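PDB 3VV5: amino acid ABC transporter, binding protein from Thermus thermophilus, which binds the lysine analogue (S)-2-aminoethyl-L-cysteine as the solute-binding component of an ABC transporter for amino acid uptake. Local coordinates for residues L139-V148 with P160-D171; L65-L73 with A231-D242. All blocks are in the same frame, centred on the assembly; numbering follows the deposited sequence.

Contact 1: L139-V148 with P160-D171; sequences LQGKVVGVQV and PGIKEVRTYQRD
Q147 and Y168 pair at the ends of two parallel strands, 143-147 and 164-168, whose carbonyls and amides alternate as partners; V144, for instance, gives its N to E164 O (2.9 Å) and takes R166 N on its own O. The Q147 side chain leaves the strand fully stretched, CG anti to the backbone N (chi1 -169°), which carries its amide past the last strand pair to the loop that follows Y168. There Q147 NE2 donates to Q169 O at 3.0 Å, the acceptor lying 21° out of the amide plane, and also bonds E43. Two bonds thus fix the amide's rotation, a task suited to glutamine's length. D171 crosses it at about a right angle, its CB 3.6 Å from Q147 OE1, while water 1 joins D171 OD1 to Q147 N; W186 and T188 hold the carboxylate from outside. G145, having no side chain, lets the Y168 ring come down obliquely to the backbone on this sheet face, Y168 CE1 3.8 Å from G145 CA. The Y168 hydroxyl bonds D177. Farther along that face V143 CG1 sits 4.1 Å above the centre of the R166 guanidinium, whose NE makes a salt bridge, with a weak, bent hydrogen bond, to E164 OE1. On the other face, shared with T167, V146 CG2 meets V165 CG1 at 3.6 Å, branched side chains that suit extended backbone and pack against helix 151-158. Toward the start of the strands I162 CG2 touches V144 CG2, and I162 CG1 reaches L139 CB. Strand, helix 151-158 and strand form a beta-alpha-beta crossover, and Q147, at the C-terminal end of the first strand, lines the L-thialysine pocket, a place where binding residues commonly gather in parallel alpha/beta sheets.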
loop_
_atom_site.group_PDB
_atom_site.type_symbol
_atom_site.label_atom_id
_atom_site.label_comp_id
_atom_site.label_asym_id
_atom_site.label_seq_id
_atom_site.Cartn_x
_atom_site.Cartn_y
_atom_site.Cartn_z
ATOM N N LEU A 139 15.271 -4.847 -18.663
ATOM C CA LEU A 139 15.951 -4.224 -17.518
ATOM C C LEU A 139 17.419 -4.622 -17.363
ATOM O O LEU A 139 18.142 -4.063 -16.535
ATOM C CB LEU A 139 15.179 -4.470 -16.216
ATOM C CG LEU A 139 13.770 -3.857 -16.114
ATOM C CD1 LEU A 139 13.133 -4.142 -14.772
ATOM C CD2 LEU A 139 13.761 -2.384 -16.380
ATOM N N GLN A 140 17.860 -5.580 -18.170
ATOM C CA GLN A 140 19.283 -5.943 -18.224
ATOM C C GLN A 140 20.171 -4.727 -18.532
ATOM O O GLN A 140 19.995 -4.067 -19.546
ATOM C CB GLN A 140 19.498 -7.071 -19.247
ATOM C CG GLN A 140 18.799 -8.354 -18.818
ATOM C CD GLN A 140 18.934 -9.502 -19.799
ATOM O OE1 GLN A 140 20.042 -9.899 -20.170
ATOM N NE2 GLN A 140 17.798 -10.069 -20.200
ATOM N N GLY A 141 21.100 -4.415 -17.628
ATOM C CA GLY A 141 22.016 -3.272 -17.823
ATOM C C GLY A 141 21.398 -1.937 -17.438
ATOM O O GLY A 141 21.975 -0.869 -17.693
ATOM N N LYS A 142 20.232 -1.992 -16.795
ATOM C CA LYS A 142 19.479 -0.772 -16.490
ATOM C C LYS A 142 19.506 -0.448 -15.004
ATOM O O LYS A 142 19.805 -1.308 -14.163
ATOM C CB LYS A 142 18.039 -0.868 -17.023
ATOM C CG LYS A 142 17.966 -1.178 -18.517
ATOM C CD LYS A 142 18.401 0.014 -19.353
ATOM C CE LYS A 142 18.535 -0.349 -20.817
ATOM N NZ LYS A 142 18.704 0.919 -21.610
ATOM N N VAL A 143 19.209 0.804 -14.686
ATOM C CA VAL A 143 19.158 1.252 -13.292
ATOM C C VAL A 143 17.676 1.325 -12.900
ATOM O O VAL A 143 16.900 2.029 -13.536
ATOM C CB VAL A 143 19.833 2.630 -13.120
ATOM C CG1 VAL A 143 19.811 3.072 -11.654
ATOM C CG2 VAL A 143 21.288 2.588 -13.652
ATOM N N VAL A 144 17.300 0.592 -11.857
ATOM C CA VAL A 144 15.904 0.524 -11.441
ATOM C C VAL A 144 15.704 1.171 -10.063
ATOM O O VAL A 144 16.478 0.919 -9.136
ATOM C CB VAL A 144 15.377 -0.960 -11.504
ATOM C CG1 VAL A 144 13.941 -1.088 -10.996
ATOM C CG2 VAL A 144 15.445 -1.479 -12.922
ATOM N N GLY A 145 14.676 2.017 -9.943
ATOM C CA GLY A 145 14.330 2.668 -8.666
ATOM C C GLY A 145 13.114 2.026 -7.998
ATOM O O GLY A 145 12.076 1.849 -8.647
ATOM N N VAL A 146 13.252 1.691 -6.710
ATOM C CA VAL A 146 12.155 1.129 -5.870
ATOM C C VAL A 146 12.154 1.689 -4.450
ATOM O O VAL A 146 13.209 2.036 -3.894
ATOM C CB VAL A 146 12.274 -0.403 -5.725
ATOM C CG1 VAL A 146 11.975 -1.084 -7.027
ATOM C CG2 VAL A 146 13.669 -0.769 -5.250
ATOM N N GLN A 147 10.970 1.735 -3.844
ATOM C CA GLN A 147 10.856 2.027 -2.424
ATOM C C GLN A 147 11.441 0.895 -1.571
ATOM O O GLN A 147 11.205 -0.279 -1.859
ATOM C CB GLN A 147 9.390 2.252 -2.027
ATOM C CG GLN A 147 9.292 2.803 -0.632
ATOM C CD GLN A 147 7.893 3.103 -0.175
ATOM O OE1 GLN A 147 6.903 2.740 -0.825
ATOM N NE2 GLN A 147 7.796 3.767 0.977
ATOM N N VAL A 148 12.179 1.256 -0.514
ATOM C CA VAL A 148 12.751 0.267 0.399
ATOM C C VAL A 148 11.662 -0.533 1.119
ATOM O O VAL A 148 10.578 -0.012 1.429
ATOM C CB VAL A 148 13.724 0.908 1.448
ATOM C CG1 VAL A 148 12.975 1.858 2.391
ATOM C CG2 VAL A 148 14.491 -0.181 2.224
ATOM N N PRO A 160 17.190 -10.936 -13.321
ATOM C CA PRO A 160 18.636 -11.013 -13.538
ATOM C C PRO A 160 19.150 -9.903 -14.456
ATOM O O PRO A 160 18.447 -9.480 -15.384
ATOM C CB PRO A 160 18.843 -12.402 -14.170
ATOM C CG PRO A 160 17.451 -13.049 -14.248
ATOM C CD PRO A 160 16.454 -11.940 -14.111
ATOM N N GLY A 161 20.352 -9.419 -14.163
ATOM C CA GLY A 161 21.061 -8.547 -15.076
ATOM C C GLY A 161 20.862 -7.066 -14.867
ATOM O O GLY A 161 21.448 -6.268 -15.589
ATOM N N ILE A 162 20.037 -6.686 -13.890
ATOM C CA ILE A 162 19.869 -5.276 -13.551
ATOM C C ILE A 162 21.191 -4.711 -13.042
ATOM O O ILE A 162 21.840 -5.302 -12.180
ATOM C CB ILE A 162 18.754 -5.066 -12.507
ATOM C CG1 ILE A 162 17.388 -5.370 -13.139
ATOM C CG2 ILE A 162 18.811 -3.629 -11.935
ATOM C CD1 ILE A 162 16.253 -5.542 -12.144
ATOM N N LYS A 163 21.586 -3.565 -13.582
ATOM C CA LYS A 163 22.884 -2.974 -13.255
ATOM C C LYS A 163 22.901 -2.471 -11.806
ATOM O O LYS A 163 23.876 -2.658 -11.085
ATOM C CB LYS A 163 23.202 -1.842 -14.232
ATOM C CG LYS A 163 24.501 -1.092 -13.965
ATOM C CD LYS A 163 24.791 -0.141 -15.118
ATOM C CE LYS A 163 25.616 1.057 -14.670
ATOM N NZ LYS A 163 26.988 0.662 -14.247
ATOM N N GLU A 164 21.798 -1.861 -11.381
ATOM C CA GLU A 164 21.717 -1.319 -10.039
ATOM C C GLU A 164 20.267 -1.103 -9.626
ATOM O O GLU A 164 19.436 -0.676 -10.431
ATOM C CB GLU A 164 22.493 -0.008 -9.949
ATOM C CG GLU A 164 23.159 0.207 -8.604
ATOM C CD GLU A 164 23.585 1.637 -8.406
ATOM O OE1 GLU A 164 22.687 2.508 -8.298
ATOM O OE2 GLU A 164 24.812 1.889 -8.356
ATOM N N VAL A 165 19.992 -1.427 -8.369
ATOM C CA VAL A 165 18.687 -1.203 -7.756
ATOM C C VAL A 165 18.822 -0.091 -6.716
ATOM O O VAL A 165 19.324 -0.315 -5.611
ATOM C CB VAL A 165 18.104 -2.492 -7.118
ATOM C CG1 VAL A 165 16.674 -2.245 -6.604
ATOM C CG2 VAL A 165 18.125 -3.661 -8.096
ATOM N N ARG A 166 18.390 1.111 -7.094
ATOM C CA ARG A 166 18.399 2.272 -6.213
ATOM C C ARG A 166 17.183 2.212 -5.299
ATOM O O ARG A 166 16.063 2.022 -5.776
ATOM C CB ARG A 166 18.320 3.559 -7.023
ATOM C CG ARG A 166 19.487 3.817 -7.966
ATOM C CD ARG A 166 20.398 4.923 -7.430
ATOM N NE ARG A 166 21.558 5.101 -8.304
ATOM C CZ ARG A 166 21.610 5.937 -9.343
ATOM N NH1 ARG A 166 20.573 6.709 -9.648
ATOM N NH2 ARG A 166 22.713 6.006 -10.073
ATOM N N THR A 167 17.399 2.393 -4.003
ATOM C CA THR A 167 16.315 2.287 -3.028
ATOM C C THR A 167 15.918 3.664 -2.484
ATOM O O THR A 167 16.769 4.542 -2.300
ATOM C CB THR A 167 16.666 1.316 -1.878
ATOM O OG1 THR A 167 17.890 1.732 -1.262
ATOM C CG2 THR A 167 16.836 -0.115 -2.402
ATOM N N TYR A 168 14.626 3.860 -2.242
ATOM C CA TYR A 168 14.108 5.169 -1.821
ATOM C C TYR A 168 13.273 5.004 -0.565
ATOM O O TYR A 168 12.609 3.982 -0.394
ATOM C CB TYR A 168 13.279 5.825 -2.949
ATOM C CG TYR A 168 14.105 6.136 -4.187
ATOM C CD1 TYR A 168 14.441 5.134 -5.105
ATOM C CD2 TYR A 168 14.581 7.422 -4.420
ATOM C CE1 TYR A 168 15.231 5.415 -6.217
ATOM C CE2 TYR A 168 15.368 7.716 -5.537
ATOM C CZ TYR A 168 15.692 6.706 -6.424
ATOM O OH TYR A 168 16.472 7.005 -7.518
ATOM N N GLN A 169 13.310 5.998 0.318
ATOM C CA GLN A 169 12.472 5.959 1.512
ATOM C C GLN A 169 11.001 6.068 1.133
ATOM O O GLN A 169 10.159 5.383 1.700
ATOM C CB GLN A 169 12.835 7.079 2.485
ATOM C CG GLN A 169 12.032 7.001 3.795
ATOM C CD GLN A 169 12.714 7.679 4.961
ATOM O OE1 GLN A 169 13.508 8.605 4.782
ATOM N NE2 GLN A 169 12.397 7.226 6.173
ATOM N N ARG A 170 10.709 6.938 0.175
ATOM C CA ARG A 170 9.347 7.177 -0.249
ATOM C C ARG A 170 9.226 6.957 -1.746
ATOM O O ARG A 170 10.047 7.431 -2.544
ATOM C CB ARG A 170 8.864 8.587 0.153
ATOM C CG ARG A 170 8.751 8.787 1.682
ATOM C CD ARG A 170 8.465 10.246 2.075
ATOM N NE ARG A 170 9.639 11.095 1.890
ATOM C CZ ARG A 170 10.628 11.230 2.773
ATOM N NH1 ARG A 170 11.661 12.018 2.490
ATOM N NH2 ARG A 170 10.593 10.573 3.930
ATOM N N ASP A 171 8.163 6.250 -2.112
ATOM C CA ASP A 171 7.919 5.907 -3.502
ATOM C C ASP A 171 7.909 7.125 -4.451
ATOM O O ASP A 171 8.467 7.030 -5.561
ATOM C CB ASP A 171 6.641 5.069 -3.608
ATOM C CG ASP A 171 6.524 4.342 -4.933
ATOM O OD1 ASP A 171 7.502 3.713 -5.385
ATOM O OD2 ASP A 171 5.439 4.386 -5.504
HETATM O O HOH W 1 8.592 1.390 -5.528
HETATM O O HOH W 2 9.844 2.470 3.018
#

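Contact 2: L65-L73 with A231-D242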
loop_
_atom_site.group_PDB
_atom_site.type_symbol
_atom_site.label_atom_id
_atom_site.label_comp_id
_atom_site.label_asym_id
_atom_site.label_seq_id
_atom_site.Cartn_x
_atom_site.Cartn_y
_atom_site.Cartn_z
ATOM N N LEU A 65 -11.436 3.664 3.885
ATOM C CA LEU A 65 -11.777 2.300 4.298
ATOM C C LEU A 65 -11.539 2.093 5.790
ATOM O O LEU A 65 -12.411 1.563 6.516
ATOM C CB LEU A 65 -10.966 1.247 3.504
ATOM C CG LEU A 65 -11.571 0.041 2.763
ATOM C CD1 LEU A 65 -10.610 -1.171 2.787
ATOM C CD2 LEU A 65 -12.975 -0.412 3.169
ATOM N N GLY A 66 -10.354 2.495 6.251
ATOM C CA GLY A 66 -10.015 2.386 7.669
ATOM C C GLY A 66 -11.017 3.131 8.535
ATOM O O GLY A 66 -11.426 2.627 9.585
ATOM N N ASN A 67 -11.424 4.319 8.091
ATOM C CA ASN A 67 -12.440 5.103 8.820
ATOM C C ASN A 67 -13.803 4.390 8.865
ATOM O O ASN A 67 -14.452 4.359 9.921
ATOM C CB ASN A 67 -12.602 6.508 8.231
ATOM C CG ASN A 67 -11.484 7.474 8.632
ATOM O OD1 ASN A 67 -11.284 8.496 7.973
ATOM N ND2 ASN A 67 -10.795 7.190 9.709
ATOM N N ALA A 68 -14.237 3.836 7.725
ATOM C CA ALA A 68 -15.510 3.098 7.616
ATOM C C ALA A 68 -15.520 1.854 8.509
ATOM O O ALA A 68 -16.528 1.544 9.146
ATOM C CB ALA A 68 -15.793 2.700 6.158
ATOM N N ILE A 69 -14.400 1.134 8.524
ATOM C CA ILE A 69 -14.235 -0.034 9.399
ATOM C C ILE A 69 -14.334 0.357 10.871
ATOM O O ILE A 69 -15.095 -0.253 11.630
ATOM C CB ILE A 69 -12.884 -0.742 9.136
ATOM C CG1 ILE A 69 -12.949 -1.503 7.819
ATOM C CG2 ILE A 69 -12.529 -1.670 10.299
ATOM C CD1 ILE A 69 -11.603 -2.011 7.341
ATOM N N ALA A 70 -13.575 1.375 11.277
ATOM C CA ALA A 70 -13.663 1.892 12.645
ATOM C C ALA A 70 -15.101 2.267 13.022
ATOM O O ALA A 70 -15.585 1.925 14.122
ATOM C CB ALA A 70 -12.730 3.093 12.820
ATOM N N GLU A 71 -15.782 2.951 12.108
ATOM C CA GLU A 71 -17.157 3.406 12.335
ATOM C C GLU A 71 -18.136 2.256 12.515
ATOM O O GLU A 71 -18.969 2.271 13.436
ATOM C CB GLU A 71 -17.604 4.321 11.202
ATOM C CG GLU A 71 -17.034 5.733 11.324
ATOM C CD GLU A 71 -17.032 6.497 10.007
ATOM O OE1 GLU A 71 -17.820 6.151 9.093
ATOM O OE2 GLU A 71 -16.240 7.468 9.903
ATOM N N ARG A 72 -18.027 1.251 11.656
ATOM C CA ARG A 72 -18.863 0.053 11.781
ATOM C C ARG A 72 -18.627 -0.690 13.099
ATOM O O ARG A 72 -19.559 -1.273 13.654
ATOM C CB ARG A 72 -18.662 -0.890 10.590
ATOM C CG ARG A 72 -19.580 -2.153 10.582
ATOM C CD ARG A 72 -21.074 -1.823 10.776
ATOM N NE ARG A 72 -21.918 -3.005 10.586
ATOM C CZ ARG A 72 -22.377 -3.393 9.410
ATOM N NH1 ARG A 72 -23.129 -4.469 9.311
ATOM N NH2 ARG A 72 -22.087 -2.701 8.327
ATOM N N LEU A 73 -17.389 -0.659 13.602
ATOM C CA LEU A 73 -17.048 -1.311 14.879
ATOM C C LEU A 73 -17.317 -0.443 16.114
ATOM O O LEU A 73 -17.125 -0.903 17.244
ATOM C CB LEU A 73 -15.589 -1.757 14.883
ATOM C CG LEU A 73 -15.206 -2.815 13.867
ATOM C CD1 LEU A 73 -13.669 -2.908 13.755
ATOM C CD2 LEU A 73 -15.852 -4.179 14.213
ATOM N N ALA A 231 -12.416 -9.155 14.347
ATOM C CA ALA A 231 -13.221 -7.922 14.221
ATOM C C ALA A 231 -12.960 -7.172 12.919
ATOM O O ALA A 231 -13.897 -6.694 12.278
ATOM C CB ALA A 231 -13.010 -6.991 15.415
ATOM N N LEU A 232 -11.692 -7.079 12.505
ATOM C CA LEU A 232 -11.394 -6.375 11.263
ATOM C C LEU A 232 -11.917 -7.153 10.063
ATOM O O LEU A 232 -12.484 -6.558 9.136
ATOM C CB LEU A 232 -9.885 -6.059 11.119
ATOM C CG LEU A 232 -9.312 -5.122 12.193
ATOM C CD1 LEU A 232 -7.765 -5.062 12.059
ATOM C CD2 LEU A 232 -9.875 -3.720 12.062
ATOM N N ASN A 233 -11.755 -8.467 10.078
ATOM C CA ASN A 233 -12.306 -9.306 9.008
ATOM C C ASN A 233 -13.817 -9.169 8.897
ATOM O O ASN A 233 -14.376 -9.113 7.789
ATOM C CB ASN A 233 -11.918 -10.782 9.225
ATOM C CG ASN A 233 -10.545 -11.105 8.663
ATOM O OD1 ASN A 233 -10.127 -10.546 7.643
ATOM N ND2 ASN A 233 -9.845 -11.999 9.320
ATOM N N ARG A 234 -14.481 -9.152 10.049
ATOM C CA ARG A 234 -15.930 -9.043 10.079
ATOM C C ARG A 234 -16.398 -7.713 9.455
ATOM O O ARG A 234 -17.249 -7.702 8.564
ATOM C CB ARG A 234 -16.477 -9.199 11.501
ATOM C CG ARG A 234 -18.005 -8.907 11.574
ATOM C CD ARG A 234 -18.617 -9.045 12.969
ATOM N NE ARG A 234 -18.139 -8.018 13.910
ATOM C CZ ARG A 234 -17.224 -8.227 14.858
ATOM N NH1 ARG A 234 -16.875 -7.240 15.687
ATOM N NH2 ARG A 234 -16.653 -9.424 14.991
ATOM N N ALA A 235 -15.820 -6.599 9.903
ATOM C CA ALA A 235 -16.161 -5.288 9.371
ATOM C C ALA A 235 -15.871 -5.168 7.867
ATOM O O ALA A 235 -16.669 -4.601 7.145
ATOM C CB ALA A 235 -15.463 -4.156 10.178
ATOM N N LEU A 236 -14.746 -5.715 7.396
ATOM C CA LEU A 236 -14.410 -5.679 5.972
ATOM C C LEU A 236 -15.462 -6.423 5.145
ATOM O O LEU A 236 -15.971 -5.896 4.148
ATOM C CB LEU A 236 -12.996 -6.272 5.705
ATOM C CG LEU A 236 -12.549 -6.314 4.225
ATOM C CD1 LEU A 236 -12.451 -4.930 3.625
ATOM C CD2 LEU A 236 -11.200 -7.085 4.011
ATOM N N ALA A 237 -15.806 -7.630 5.582
ATOM C CA ALA A 237 -16.815 -8.428 4.892
ATOM C C ALA A 237 -18.179 -7.729 4.892
ATOM O O ALA A 237 -18.876 -7.731 3.872
ATOM C CB ALA A 237 -16.921 -9.827 5.497
ATOM N N GLU A 238 -18.519 -7.088 6.004
ATOM C CA GLU A 238 -19.758 -6.285 6.098
ATOM C C GLU A 238 -19.760 -5.079 5.148
ATOM O O GLU A 238 -20.796 -4.765 4.535
ATOM C CB GLU A 238 -20.033 -5.863 7.549
ATOM C CG GLU A 238 -20.506 -7.060 8.434
ATOM C CD GLU A 238 -20.567 -6.779 9.939
ATOM O OE1 GLU A 238 -20.030 -5.752 10.390
ATOM O OE2 GLU A 238 -21.156 -7.605 10.688
ATOM N N LEU A 239 -18.611 -4.413 5.007
ATOM C CA LEU A 239 -18.494 -3.268 4.083
ATOM C C LEU A 239 -18.624 -3.679 2.622
ATOM O O LEU A 239 -19.164 -2.931 1.797
ATOM C CB LEU A 239 -17.163 -2.518 4.265
ATOM C CG LEU A 239 -16.800 -1.920 5.624
ATOM C CD1 LEU A 239 -15.685 -0.889 5.503
ATOM C CD2 LEU A 239 -17.970 -1.318 6.293
ATOM N N MET A 240 -18.106 -4.858 2.296
ATOM C CA MET A 240 -18.234 -5.365 0.940
ATOM C C MET A 240 -19.683 -5.734 0.617
ATOM O O MET A 240 -20.143 -5.534 -0.510
ATOM C CB MET A 240 -17.293 -6.540 0.723
ATOM C CG MET A 240 -15.852 -6.112 0.569
ATOM S SD MET A 240 -14.808 -7.560 0.380
ATOM C CE MET A 240 -15.019 -7.916 -1.345
ATOM N N GLN A 241 -20.407 -6.238 1.601
ATOM C CA GLN A 241 -21.807 -6.628 1.399
ATOM C C GLN A 241 -22.761 -5.417 1.314
ATOM O O GLN A 241 -23.660 -5.387 0.468
ATOM C CB GLN A 241 -22.255 -7.634 2.482
ATOM C CG GLN A 241 -23.721 -7.484 2.934
ATOM C CD GLN A 241 -24.392 -8.772 3.414
ATOM O OE1 GLN A 241 -25.622 -8.880 3.380
ATOM N NE2 GLN A 241 -23.599 -9.739 3.874
ATOM N N ASP A 242 -22.556 -4.412 2.162
ATOM C CA ASP A 242 -23.555 -3.361 2.327
ATOM C C ASP A 242 -23.438 -2.187 1.356
ATOM O O ASP A 242 -24.223 -1.231 1.431
ATOM C CB ASP A 242 -23.620 -2.894 3.794
ATOM C CG ASP A 242 -22.439 -2.011 4.207
ATOM O OD1 ASP A 242 -21.659 -1.563 3.335
ATOM O OD2 ASP A 242 -22.308 -1.762 5.431
HETATM O O HOH W 3 -23.480 -5.317 6.124
#
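I69 and A235 mark the closest approach of the two helix backbones, and their side chains touch through I69 CG2 and A235 CB at 3.8 Å. Alanine suits this place because its single methyl lets the helices come near. The same CG2 also meets L232 CD2, while CG1 points to L239 CD1: chi1 of -74° sets CG1 beside the backbone N and leaves CG2 anti to it, so the two branches serve different leucines. L239 is a knob in a hole formed by L65, A68, I69 and R72; its CD1 lies 3.6 Å from A68 CB, another small residue that leaves room for the leucine. The A235 methyl also takes L73, whose CG lies 3.9 Å from A235 CB and whose CD2 extends toward A231 and the guanidinium of R234. The segments 65-72 and 231-242 cross steeply, 106° between their N-to-C directions, joining helix 61-72 to helix 226-242 in the alpha/beta architecture of the family 3 solute-binding proteins; M219 and V221 of strand 206-222 continue the apolar layer, and F29 packs beside L73. Outward, R72 CG starts anti to the backbone N and the chain bends at chi2, bringing the guanidinium across E238. The two flat groups stack with planes 16° apart, and E238 OE1 sits over one guanidinium face, 3.3 Å from R72 NE, a salt bridge of charges alone because no N-H points at the oxygen. D242 instead meets the guanidinium edge, where R72 NH2 and D242 OD2 form a salt bridge at 3.1 Å, its hydrogen bond weak; D242 OD1 is bonded to T244.

In the fold
Contact 1 and contact 2 share no element and lie on opposite sides of the chain's centre, their centres about 37 Å apart and their nearest atoms about 18 Å apart. Both segments of contact 1 fall in the part of the chain between the two helices of contact 2. Contact 1 joins neighbouring strands through main-chain bonds, is only partly buried, and reaches the ligand through Q147. Contact 2 brings together helices distant in sequence, is mostly buried, and relies on leucine, isoleucine and alanine packing, with charges at its margin; the side chain of L65 remains about 13 Å from L-thialysine. Ion pairing bridges the segments in contact 2, but stays within one strand in contact 1.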